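Local atomic coordinates of KLLA0C04147p (Kluyveromyces lactis, PDB entry 5H2D), a protein that binds ergosterol through its oxysterol-binding-protein-related (ORD) domain and probably transfers sterols between membranes. Residues A77-Y82 with Y203-N208; A111-R116 with V220-D225; I239-R244 with G271-S276; E322-E325 with T331-A334. All coordinates share one frame; numbering follows the deposited sequence.

Contact 1. Residues A77-Y82 with Y203-N208; sequences AEDLEY and YKKPNN. With ERG (ergosterol), chain B.
Asp79 and Lys205 each turn CG to the position anti to the carbonyl carbon, beside the backbone N (chi1 -73° and -67°), and this sends the two side chains at each other from opposite directions. Lys205 then runs fully extended beyond CG, which lets its ammonium group bridge a gap where even the nearest CA atoms, those of these two residues, lie 10.5 Å apart. The salt bridge that results is uneven. OD2 of Asp79 accepts through its syn lone pair from NZ of Lys205 at 2.7 Å, whereas the bond from NZ to OD1 of Asp79 is weak at 3.2 Å. The same NZ donates to the ergosterol hydroxyl, O1, at 2.8 Å, so one ammonium group grips both the carboxylate and the sterol. Its charge is buried, and the paired carboxylate probably makes that burial affordable; Trp186 adds a cation-pi contact to Lys205. OD1 of Asp79 also lies 3.1 Å from O1 of the sterol, so the hydroxyl lies beside both charged groups.

Farther along the ring system, Asn208 brings its amide atoms to the steroid, OD1 3.7 Å from C9 and ND2 3.8 Å from C1 of ergosterol. A hydrogen bond between OD1 and His182 helps to hold that amide in place. The buried lysine-aspartate pair thus meets the 3-hydroxyl of ergosterol, and Asn208 the rings behind it, at the hydroxyl-binding end of the sterol pocket in the ORD fold.

Contact 2. Residues A111-R116 with V220-D225; sequences ASTVKR and VDNYGD
Thr113 and Asn222 make the one hydrogen bond between the two segments. ND2 of Asn222 donates to OG1 of Thr113 over 3.2 Å, with an N-H...O angle of 164° and the acceptor almost exactly in the amide plane. With chi1 at 67°, Thr113 holds OG1 between its own backbone N and carbonyl carbon, from where the hydroxyl serves Asn222 and is also bonded to the carbonyl of Tyr110. The other end of the amide, OD1 of Asn222, accepts from Asn208.

Van der Waals contact comes from Val220, whose side chain crosses that of Thr113 at about a right angle. Its CG2 sits 3.5 Å from the backbone O of Thr113, and its CG1 lies 3.8 Å from OG1 of the same residue. CG2 also approaches the carbonyl O of Arg116 at 4.1 Å. Val220 in addition touches the bound ergosterol.

Within 111-116, Thr113 to Arg116 form a type II turn closed by a weak backbone bond, and NH1 of Arg116 reaches back to the O of Ser112 at 3.0 Å, coming from above the carbonyl plane. NH1 also meets Glu78, and NH2 forms a salt bridge with Glu68.

If Thr113 were replaced by an alanine, the amide of Asn222 would probably be left without its acceptor and the carbonyl of Tyr110 without its donor.

The chemistry is thus one directional polar link beside valine methyls packed on backbone and hydroxyl oxygens, all buried, which ties the loop after helix 95-108 to strand 219-230 next to the sterol.

Contact 3. Residues I239-R244 with G271-S276; sequences IHFKAR and GRWNES. With SO4 (sulfate ion), chain C.
Trp273 points its CB toward strand 236-241, where Phe241 receives the indole. Beyond CB, CG sits between the backbone N and the carbonyl carbon (chi1 50°), which turns the five-membered ring to Phe241. CD1 is the atom that touches: it lies 3.7 Å from CD2 of Phe241 and 4.1 Å from CE2 of the same ring. NE1, next along the indole, still comes within 4.1 Å of Phe241 CD2. At the far tip, CH2 packs against the amide of Asn222. The Phe241 ring and the indole five-membered ring meet obliquely, their planes at 53° and their centroids 5.5 Å apart. Both side chains also touch Val254, on strand 253-259, which lies between strands 236-241 and 265-272.

Behind the tryptophan the backbone makes a classic beta bulge, in which the O of Arg272 accepts from the N of both Glu275 and Ser276. Past Phe241, Arg244 presents the edge of its guanidinium group to a sulfate, NH1 and NH2 sharing sulfate O2 at 3.2 Å each; the ion probably comes from the crystallisation liquor.

Without a hydrogen bond or charge pair between the segments, their contact rests on buried apolar carbon, and the oblique meeting of the rings is a matter of van der Waals fit with the side chains around them.

Contact 4. Residues E322-E325 with T331-A334; sequences ERPE and TKFA
Glu322 meets Lys332 chiefly through its backbone. Its carbonyl O accepts from NZ of Lys332 at 2.8 Å, with the donor tilted 29° from the carbonyl plane. A water donates to the same O and accepts from the backbone N of Lys332 at 3.0 Å, so main chain and side chain of the lysine both converge on one carbonyl. The Glu322 side chain contributes its CG, 3.4 Å from Lys332 NZ; OE1 is 4.1 Å from that nitrogen, an attraction too long for a salt bridge.

Arg323 follows, with CG anti to its backbone N (chi1 -169°) and the chain extended as far as NE. CG2 of Thr331 rests over one face of its guanidinium group, 3.9 Å from NE, while NH2 bonds to the carbonyls of Val114 and Asn329.

Pro324 then places CD 3.6 Å from CG of Lys332, and the lysine bends at chi3 and chi4, bringing NZ to the Glu322 carbonyl. With an alanine in place of Lys332, the Glu322 carbonyl would probably lose its ammonium donor and the ring of Pro324 its aliphatic neighbour.

OG1 of Thr331 accepts from N of Ala334 at 2.9 Å. This is an N-cap, and the contact as a whole is a short loop folded back on the capped start of the weakly bonded helix 332-337.

All four contacts belong to the oxysterol-binding domain. Contacts 1 and 2, whose segments alternate along the chain, have centres about 10 Å apart and share the neighbouring strands 207-211 and 219-230; contact 3 follows in sequence, its centre about 9 Å from that of contact 2, on the next strand, 236-241. Contact 4 comes last, centred about 16 Å from contact 2 and about 20 Å from contact 3, which it does not touch. Phe333 and Ala334 pack on 77-82, and the loop before helix 332-337 reaches 111-116, so contact 4 lies against the non-strand halves of contacts 1 and 2. Contacts 1 and 2 border ergosterol directly, whereas contacts 3 and 4 lie farther out from it.

Contact 1. Residues A77-Y82 with Y203-N208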
# COMPACT_ATOMS: atom_id res chain seq x y z
N ALA A 77 3.24 1.35 0.14
CA ALA A 77 3.36 2.20 -1.04
C ALA A 77 3.01 1.48 -2.33
O ALA A 77 2.69 2.14 -3.33
CB ALA A 77 4.79 2.76 -1.12
N GLU A 78 3.07 0.14 -2.36
CA GLU A 78 2.65 -0.57 -3.55
C GLU A 78 1.15 -0.43 -3.83
O GLU A 78 0.71 -0.84 -4.91
CB GLU A 78 3.06 -2.05 -3.44
CG GLU A 78 4.59 -2.21 -3.43
CD GLU A 78 5.08 -3.66 -3.45
OE1 GLU A 78 4.69 -4.44 -4.35
OE2 GLU A 78 5.89 -4.02 -2.57
N ASP A 79 0.38 0.15 -2.91
CA ASP A 79 -0.99 0.57 -3.22
C ASP A 79 -1.02 1.46 -4.45
O ASP A 79 -2.03 1.52 -5.16
CB ASP A 79 -1.62 1.39 -2.08
CG ASP A 79 -2.01 0.58 -0.87
OD1 ASP A 79 -2.07 -0.67 -0.92
OD2 ASP A 79 -2.26 1.25 0.16
N LEU A 80 0.08 2.16 -4.71
CA LEU A 80 0.11 3.21 -5.73
C LEU A 80 0.56 2.71 -7.10
O LEU A 80 0.68 3.54 -8.01
CB LEU A 80 1.04 4.33 -5.27
CG LEU A 80 0.64 4.95 -3.93
CD1 LEU A 80 1.58 6.09 -3.58
CD2 LEU A 80 -0.82 5.42 -3.99
N GLU A 81 0.82 1.41 -7.27
CA GLU A 81 1.41 0.94 -8.51
C GLU A 81 0.57 1.35 -9.72
O GLU A 81 1.12 1.74 -10.76
CB GLU A 81 1.59 -0.58 -8.50
CG GLU A 81 2.22 -1.11 -9.77
CD GLU A 81 2.58 -2.59 -9.69
OE1 GLU A 81 2.41 -3.21 -8.62
OE2 GLU A 81 3.02 -3.16 -10.72
N TYR A 82 -0.75 1.28 -9.60
CA TYR A 82 -1.65 1.60 -10.71
C TYR A 82 -2.47 2.86 -10.41
O TYR A 82 -3.66 2.93 -10.73
CB TYR A 82 -2.56 0.42 -11.02
CG TYR A 82 -1.79 -0.86 -11.32
CD1 TYR A 82 -1.36 -1.14 -12.62
CD2 TYR A 82 -1.49 -1.77 -10.32
CE1 TYR A 82 -0.65 -2.30 -12.92
CE2 TYR A 82 -0.79 -2.94 -10.61
CZ TYR A 82 -0.36 -3.20 -11.90
OH TYR A 82 0.34 -4.36 -12.16
N TYR A 203 -12.86 2.89 2.82
CA TYR A 203 -12.97 1.43 2.75
C TYR A 203 -11.87 0.81 3.61
O TYR A 203 -10.94 1.49 4.04
CB TYR A 203 -12.86 0.92 1.31
CG TYR A 203 -11.48 1.04 0.74
CD1 TYR A 203 -10.98 2.26 0.29
CD2 TYR A 203 -10.66 -0.08 0.66
CE1 TYR A 203 -9.69 2.35 -0.24
CE2 TYR A 203 -9.39 -0.01 0.15
CZ TYR A 203 -8.91 1.20 -0.29
OH TYR A 203 -7.63 1.22 -0.81
N LYS A 204 -12.00 -0.50 3.85
CA LYS A 204 -10.95 -1.31 4.45
C LYS A 204 -10.48 -2.37 3.47
O LYS A 204 -11.26 -2.88 2.66
CB LYS A 204 -11.41 -1.98 5.75
CG LYS A 204 -11.74 -0.98 6.83
CD LYS A 204 -12.03 -1.65 8.15
CE LYS A 204 -12.08 -0.61 9.25
NZ LYS A 204 -12.12 -1.26 10.60
N LYS A 205 -9.21 -2.72 3.56
CA LYS A 205 -8.58 -3.64 2.63
C LYS A 205 -8.98 -5.08 2.93
O LYS A 205 -9.34 -5.42 4.06
CB LYS A 205 -7.07 -3.49 2.70
CG LYS A 205 -6.57 -2.14 2.18
CD LYS A 205 -5.08 -1.97 2.44
CE LYS A 205 -4.55 -0.69 1.80
NZ LYS A 205 -3.10 -0.48 2.12
N PRO A 206 -8.91 -5.96 1.93
CA PRO A 206 -9.26 -7.37 2.15
C PRO A 206 -8.21 -8.07 3.01
O PRO A 206 -7.10 -7.58 3.23
CB PRO A 206 -9.29 -7.94 0.73
CG PRO A 206 -8.28 -7.09 -0.01
CD PRO A 206 -8.49 -5.70 0.54
N ASN A 207 -8.59 -9.25 3.50
CA ASN A 207 -7.65 -10.10 4.20
C ASN A 207 -6.70 -10.80 3.23
O ASN A 207 -6.99 -10.95 2.04
CB ASN A 207 -8.39 -11.17 5.00
CG ASN A 207 -9.48 -10.59 5.84
OD1 ASN A 207 -9.26 -9.62 6.56
ND2 ASN A 207 -10.69 -11.15 5.73
N ASN A 208 -5.55 -11.23 3.75
CA ASN A 208 -4.67 -12.11 2.99
C ASN A 208 -4.36 -13.34 3.83
O ASN A 208 -4.47 -13.33 5.05
CB ASN A 208 -3.33 -11.43 2.60
CG ASN A 208 -3.33 -9.95 2.86
OD1 ASN A 208 -2.84 -9.51 3.90
ND2 ASN A 208 -3.88 -9.17 1.92
C1 ERG B . -1.22 -6.53 1.29
C2 ERG B . -1.50 -5.17 0.66
C3 ERG B . -1.58 -4.16 1.77
C4 ERG B . -0.26 -4.11 2.55
C5 ERG B . 0.16 -5.41 2.99
C6 ERG B . 0.87 -5.52 4.18
C7 ERG B . 1.38 -6.74 4.65
C8 ERG B . 1.20 -7.92 3.93
C9 ERG B . 0.29 -7.89 2.82
C10 ERG B . 0.08 -6.53 2.12
C11 ERG B . 0.50 -9.08 1.78
C12 ERG B . 0.86 -10.41 2.45
C13 ERG B . 2.08 -10.18 3.36
C14 ERG B . 1.59 -9.21 4.46
C15 ERG B . 2.74 -9.24 5.45
C16 ERG B . 3.21 -10.73 5.43
C17 ERG B . 2.43 -11.37 4.25
C18 ERG B . 3.32 -9.67 2.59
C19 ERG B . 1.29 -6.32 1.17
C20 ERG B . 3.28 -12.52 3.65
C21 ERG B . 2.66 -13.18 2.43
C22 ERG B . 3.43 -13.55 4.75
C23 ERG B . 4.77 -13.82 5.36
C24 ERG B . 4.89 -14.84 6.49
C25 ERG B . 6.16 -15.68 6.26
C26 ERG B . 6.01 -16.42 4.93
C27 ERG B . 6.38 -16.73 7.36
C28 ERG B . 4.98 -14.05 7.78
O1 ERG B . -1.90 -2.82 1.24

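Contact 2. Residues A111-R116 with V220-D225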
# COMPACT_ATOMS: atom_id res chain seq x y z
N ALA A 111 -2.13 -7.95 -7.29
CA ALA A 111 -1.31 -8.77 -8.17
C ALA A 111 0.12 -8.85 -7.68
O ALA A 111 0.77 -9.90 -7.81
CB ALA A 111 -1.34 -8.22 -9.59
N SER A 112 0.64 -7.76 -7.13
CA SER A 112 2.03 -7.71 -6.69
C SER A 112 2.31 -8.59 -5.49
O SER A 112 3.48 -8.80 -5.18
CB SER A 112 2.43 -6.27 -6.36
OG SER A 112 1.62 -5.77 -5.31
N THR A 113 1.28 -9.12 -4.82
CA THR A 113 1.52 -9.97 -3.65
C THR A 113 1.84 -11.42 -4.03
O THR A 113 2.42 -12.15 -3.21
CB THR A 113 0.32 -9.95 -2.69
OG1 THR A 113 -0.83 -10.58 -3.28
CG2 THR A 113 -0.05 -8.52 -2.30
N VAL A 114 1.51 -11.83 -5.25
CA VAL A 114 1.77 -13.21 -5.66
C VAL A 114 3.27 -13.47 -5.71
O VAL A 114 4.07 -12.59 -6.07
CB VAL A 114 1.09 -13.47 -7.02
CG1 VAL A 114 1.36 -14.89 -7.47
CG2 VAL A 114 -0.40 -13.22 -6.89
N LYS A 115 3.65 -14.70 -5.36
CA LYS A 115 5.03 -15.20 -5.45
C LYS A 115 5.99 -14.53 -4.49
O LYS A 115 7.21 -14.68 -4.63
CB LYS A 115 5.59 -15.08 -6.88
CG LYS A 115 4.89 -16.01 -7.87
CD LYS A 115 5.70 -16.15 -9.15
CE LYS A 115 5.66 -14.88 -9.99
NZ LYS A 115 4.44 -14.77 -10.85
N ARG A 116 5.50 -13.79 -3.50
CA ARG A 116 6.35 -13.20 -2.47
C ARG A 116 5.90 -13.72 -1.10
O ARG A 116 5.30 -13.01 -0.30
CB ARG A 116 6.32 -11.66 -2.56
CG ARG A 116 7.02 -11.16 -3.82
CD ARG A 116 6.47 -9.80 -4.22
NE ARG A 116 7.00 -8.76 -3.35
CZ ARG A 116 6.70 -7.48 -3.47
NH1 ARG A 116 5.84 -7.08 -4.42
NH2 ARG A 116 7.25 -6.59 -2.65
N VAL A 220 0.09 -17.12 -1.77
CA VAL A 220 -0.58 -15.95 -1.21
C VAL A 220 -1.98 -15.85 -1.79
O VAL A 220 -2.17 -15.84 -3.01
CB VAL A 220 0.21 -14.66 -1.49
CG1 VAL A 220 -0.52 -13.48 -0.88
CG2 VAL A 220 1.62 -14.74 -0.96
N ASP A 221 -2.97 -15.77 -0.91
CA ASP A 221 -4.37 -15.61 -1.30
C ASP A 221 -4.92 -14.35 -0.64
O ASP A 221 -4.61 -14.06 0.51
CB ASP A 221 -5.20 -16.83 -0.87
CG ASP A 221 -6.67 -16.69 -1.20
OD1 ASP A 221 -6.98 -16.15 -2.28
OD2 ASP A 221 -7.50 -17.12 -0.38
N ASN A 222 -5.72 -13.62 -1.38
CA ASN A 222 -6.44 -12.47 -0.84
C ASN A 222 -7.93 -12.78 -0.89
O ASN A 222 -8.42 -13.34 -1.87
CB ASN A 222 -6.08 -11.21 -1.63
CG ASN A 222 -4.60 -10.92 -1.57
OD1 ASN A 222 -4.08 -10.52 -0.53
ND2 ASN A 222 -3.89 -11.14 -2.68
N TYR A 223 -8.63 -12.47 0.19
CA TYR A 223 -10.01 -12.92 0.30
C TYR A 223 -10.81 -11.95 1.16
O TYR A 223 -10.24 -11.19 1.96
CB TYR A 223 -10.09 -14.33 0.89
CG TYR A 223 -9.75 -14.39 2.37
CD1 TYR A 223 -8.44 -14.49 2.81
CD2 TYR A 223 -10.76 -14.33 3.32
CE1 TYR A 223 -8.13 -14.55 4.17
CE2 TYR A 223 -10.47 -14.38 4.68
CZ TYR A 223 -9.16 -14.49 5.09
OH TYR A 223 -8.89 -14.54 6.44
N GLY A 224 -12.12 -12.01 1.02
CA GLY A 224 -13.03 -11.25 1.85
C GLY A 224 -13.80 -10.20 1.07
O GLY A 224 -13.59 -9.98 -0.12
N ASP A 225 -14.73 -9.57 1.77
CA ASP A 225 -15.57 -8.55 1.19
C ASP A 225 -15.05 -7.16 1.55
O ASP A 225 -14.56 -6.94 2.66
CB ASP A 225 -17.02 -8.70 1.65
CG ASP A 225 -17.65 -9.99 1.18
OD1 ASP A 225 -17.55 -10.30 -0.03
OD2 ASP A 225 -18.24 -10.71 2.01

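Contact 3. Residues I239-R244 with G271-S276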
# COMPACT_ATOMS: atom_id res chain seq x y z
N ILE A 239 -17.26 -5.30 -3.11
CA ILE A 239 -16.22 -6.08 -3.77
C ILE A 239 -16.06 -7.42 -3.06
O ILE A 239 -16.03 -7.47 -1.82
CB ILE A 239 -14.87 -5.35 -3.78
CG1 ILE A 239 -15.07 -3.91 -4.28
CG2 ILE A 239 -13.85 -6.15 -4.61
CD1 ILE A 239 -13.77 -3.12 -4.37
N HIS A 240 -15.92 -8.48 -3.83
CA HIS A 240 -15.82 -9.83 -3.27
C HIS A 240 -14.55 -10.49 -3.79
O HIS A 240 -14.48 -10.84 -4.97
CB HIS A 240 -17.07 -10.65 -3.61
CG HIS A 240 -18.33 -9.84 -3.58
ND1 HIS A 240 -19.05 -9.63 -2.43
CD2 HIS A 240 -18.97 -9.15 -4.56
CE1 HIS A 240 -20.10 -8.86 -2.70
NE2 HIS A 240 -20.07 -8.56 -3.98
N PHE A 241 -13.55 -10.61 -2.91
CA PHE A 241 -12.36 -11.43 -3.18
C PHE A 241 -12.67 -12.85 -2.74
O PHE A 241 -12.85 -13.11 -1.55
CB PHE A 241 -11.14 -10.91 -2.41
CG PHE A 241 -10.60 -9.60 -2.91
CD1 PHE A 241 -11.16 -8.40 -2.50
CD2 PHE A 241 -9.48 -9.57 -3.73
CE1 PHE A 241 -10.65 -7.18 -2.94
CE2 PHE A 241 -8.96 -8.36 -4.17
CZ PHE A 241 -9.54 -7.16 -3.77
N LYS A 242 -12.71 -13.77 -3.70
CA LYS A 242 -13.02 -15.15 -3.37
C LYS A 242 -11.84 -15.81 -2.67
O LYS A 242 -10.69 -15.63 -3.06
CB LYS A 242 -13.41 -15.91 -4.64
CG LYS A 242 -13.58 -17.41 -4.47
CD LYS A 242 -14.86 -17.90 -5.12
CE LYS A 242 -15.97 -18.09 -4.08
NZ LYS A 242 -17.21 -18.67 -4.66
N ALA A 243 -12.14 -16.55 -1.60
CA ALA A 243 -11.11 -17.28 -0.87
C ALA A 243 -10.79 -18.59 -1.58
O ALA A 243 -11.64 -19.19 -2.24
CB ALA A 243 -11.57 -17.56 0.56
N ARG A 244 -9.55 -19.05 -1.43
CA ARG A 244 -9.16 -20.31 -2.05
C ARG A 244 -9.94 -21.46 -1.43
O ARG A 244 -10.08 -21.55 -0.20
CB ARG A 244 -7.66 -20.56 -1.89
CG ARG A 244 -7.13 -21.65 -2.82
CD ARG A 244 -6.05 -22.49 -2.16
NE ARG A 244 -6.50 -23.05 -0.88
CZ ARG A 244 -5.80 -23.93 -0.18
NH1 ARG A 244 -6.28 -24.38 0.98
NH2 ARG A 244 -4.63 -24.37 -0.62
N GLY A 271 -12.87 -10.19 -12.67
CA GLY A 271 -11.69 -10.71 -13.33
C GLY A 271 -10.90 -11.54 -12.34
O GLY A 271 -11.44 -12.06 -11.37
N ARG A 272 -9.61 -11.65 -12.61
CA ARG A 272 -8.69 -12.33 -11.72
C ARG A 272 -7.68 -11.30 -11.23
O ARG A 272 -7.05 -10.62 -12.05
CB ARG A 272 -8.02 -13.52 -12.42
CG ARG A 272 -9.05 -14.51 -12.99
CD ARG A 272 -8.43 -15.83 -13.38
NE ARG A 272 -8.38 -16.76 -12.24
CZ ARG A 272 -7.53 -17.77 -12.14
NH1 ARG A 272 -6.63 -17.99 -13.09
NH2 ARG A 272 -7.56 -18.56 -11.07
N TRP A 273 -7.57 -11.16 -9.92
CA TRP A 273 -6.76 -10.05 -9.39
C TRP A 273 -5.27 -10.25 -9.61
O TRP A 273 -4.50 -9.33 -9.30
CB TRP A 273 -7.07 -9.80 -7.90
CG TRP A 273 -7.05 -11.00 -6.98
CD1 TRP A 273 -8.13 -11.69 -6.50
CD2 TRP A 273 -5.89 -11.61 -6.39
NE1 TRP A 273 -7.72 -12.70 -5.66
CE2 TRP A 273 -6.35 -12.68 -5.59
CE3 TRP A 273 -4.51 -11.37 -6.47
CZ2 TRP A 273 -5.48 -13.50 -4.88
CZ3 TRP A 273 -3.65 -12.18 -5.77
CH2 TRP A 273 -4.14 -13.24 -4.98
N ASN A 274 -4.83 -11.39 -10.15
CA ASN A 274 -3.45 -11.53 -10.59
C ASN A 274 -3.28 -11.29 -12.09
O ASN A 274 -2.19 -11.50 -12.61
CB ASN A 274 -2.90 -12.90 -10.20
CG ASN A 274 -3.58 -14.03 -10.93
OD1 ASN A 274 -4.75 -13.93 -11.30
ND2 ASN A 274 -2.86 -15.13 -11.12
N GLU A 275 -4.33 -10.83 -12.78
CA GLU A 275 -4.28 -10.75 -14.24
C GLU A 275 -4.97 -9.52 -14.82
O GLU A 275 -4.31 -8.66 -15.39
CB GLU A 275 -4.87 -12.01 -14.86
CG GLU A 275 -4.72 -12.08 -16.37
CD GLU A 275 -5.20 -13.41 -16.94
OE1 GLU A 275 -5.83 -14.20 -16.20
OE2 GLU A 275 -4.95 -13.65 -18.14
N SER A 276 -6.29 -9.42 -14.70
CA SER A 276 -6.98 -8.31 -15.35
C SER A 276 -8.39 -8.21 -14.82
O SER A 276 -8.96 -9.18 -14.31
CB SER A 276 -7.00 -8.47 -16.88
OG SER A 276 -7.75 -9.61 -17.25
S SO4 C . -3.00 -26.68 2.94
O1 SO4 C . -1.61 -26.91 2.55
O2 SO4 C . -3.60 -25.67 2.06
O3 SO4 C . -3.74 -27.94 2.83
O4 SO4 C . -3.04 -26.26 4.34

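Contact 4. Residues E322-E325 with T331-A334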
# COMPACT_ATOMS: atom_id res chain seq x y z
N GLU A 322 3.73 -6.29 -16.78
CA GLU A 322 4.69 -7.36 -17.02
C GLU A 322 5.69 -7.42 -15.87
O GLU A 322 6.08 -6.40 -15.30
CB GLU A 322 5.42 -7.15 -18.35
CG GLU A 322 6.61 -6.23 -18.28
CD GLU A 322 7.29 -6.04 -19.62
OE1 GLU A 322 8.09 -5.09 -19.76
OE2 GLU A 322 7.01 -6.85 -20.55
N ARG A 323 6.08 -8.64 -15.53
CA ARG A 323 6.82 -8.90 -14.30
C ARG A 323 8.07 -9.70 -14.63
O ARG A 323 8.04 -10.93 -14.69
CB ARG A 323 5.95 -9.64 -13.29
CG ARG A 323 6.54 -9.72 -11.92
CD ARG A 323 5.44 -10.01 -10.92
NE ARG A 323 6.01 -10.49 -9.67
CZ ARG A 323 5.31 -10.85 -8.60
NH1 ARG A 323 3.98 -10.77 -8.59
NH2 ARG A 323 5.95 -11.27 -7.53
N PRO A 324 9.19 -9.01 -14.87
CA PRO A 324 10.45 -9.73 -15.07
C PRO A 324 10.86 -10.45 -13.81
O PRO A 324 10.36 -10.18 -12.71
CB PRO A 324 11.45 -8.61 -15.42
CG PRO A 324 10.62 -7.40 -15.72
CD PRO A 324 9.35 -7.55 -14.93
N GLU A 325 11.79 -11.40 -13.97
CA GLU A 325 12.40 -12.06 -12.83
C GLU A 325 13.37 -11.12 -12.14
O GLU A 325 14.25 -10.54 -12.78
CB GLU A 325 13.13 -13.33 -13.28
CG GLU A 325 12.22 -14.38 -13.83
CD GLU A 325 11.30 -14.99 -12.78
OE1 GLU A 325 11.24 -14.45 -11.65
OE2 GLU A 325 10.64 -16.00 -13.08
N THR A 331 8.42 -6.97 -7.95
CA THR A 331 7.89 -6.33 -9.15
C THR A 331 8.81 -5.20 -9.60
O THR A 331 9.64 -4.70 -8.85
CB THR A 331 6.50 -5.74 -8.90
OG1 THR A 331 6.59 -4.75 -7.87
CG2 THR A 331 5.49 -6.83 -8.50
N LYS A 332 8.62 -4.77 -10.85
CA LYS A 332 9.32 -3.58 -11.32
C LYS A 332 9.07 -2.40 -10.40
O LYS A 332 10.00 -1.67 -10.02
CB LYS A 332 8.88 -3.22 -12.74
CG LYS A 332 9.43 -4.08 -13.86
CD LYS A 332 9.41 -3.28 -15.18
CE LYS A 332 8.55 -3.93 -16.26
NZ LYS A 332 7.09 -3.85 -15.96
N PHE A 333 7.80 -2.18 -10.03
CA PHE A 333 7.48 -1.05 -9.18
C PHE A 333 8.17 -1.18 -7.83
O PHE A 333 8.73 -0.21 -7.31
CB PHE A 333 5.97 -0.93 -8.99
CG PHE A 333 5.54 0.30 -8.23
CD1 PHE A 333 5.50 1.54 -8.84
CD2 PHE A 333 5.15 0.20 -6.89
CE1 PHE A 333 5.10 2.66 -8.14
CE2 PHE A 333 4.76 1.32 -6.19
CZ PHE A 333 4.72 2.55 -6.81
N ALA A 334 8.14 -2.38 -7.24
CA ALA A 334 8.77 -2.55 -5.94
C ALA A 334 10.27 -2.30 -6.00
O ALA A 334 10.84 -1.78 -5.04
CB ALA A 334 8.48 -3.95 -5.38
O HOH W 1 6.30 -5.68 -12.53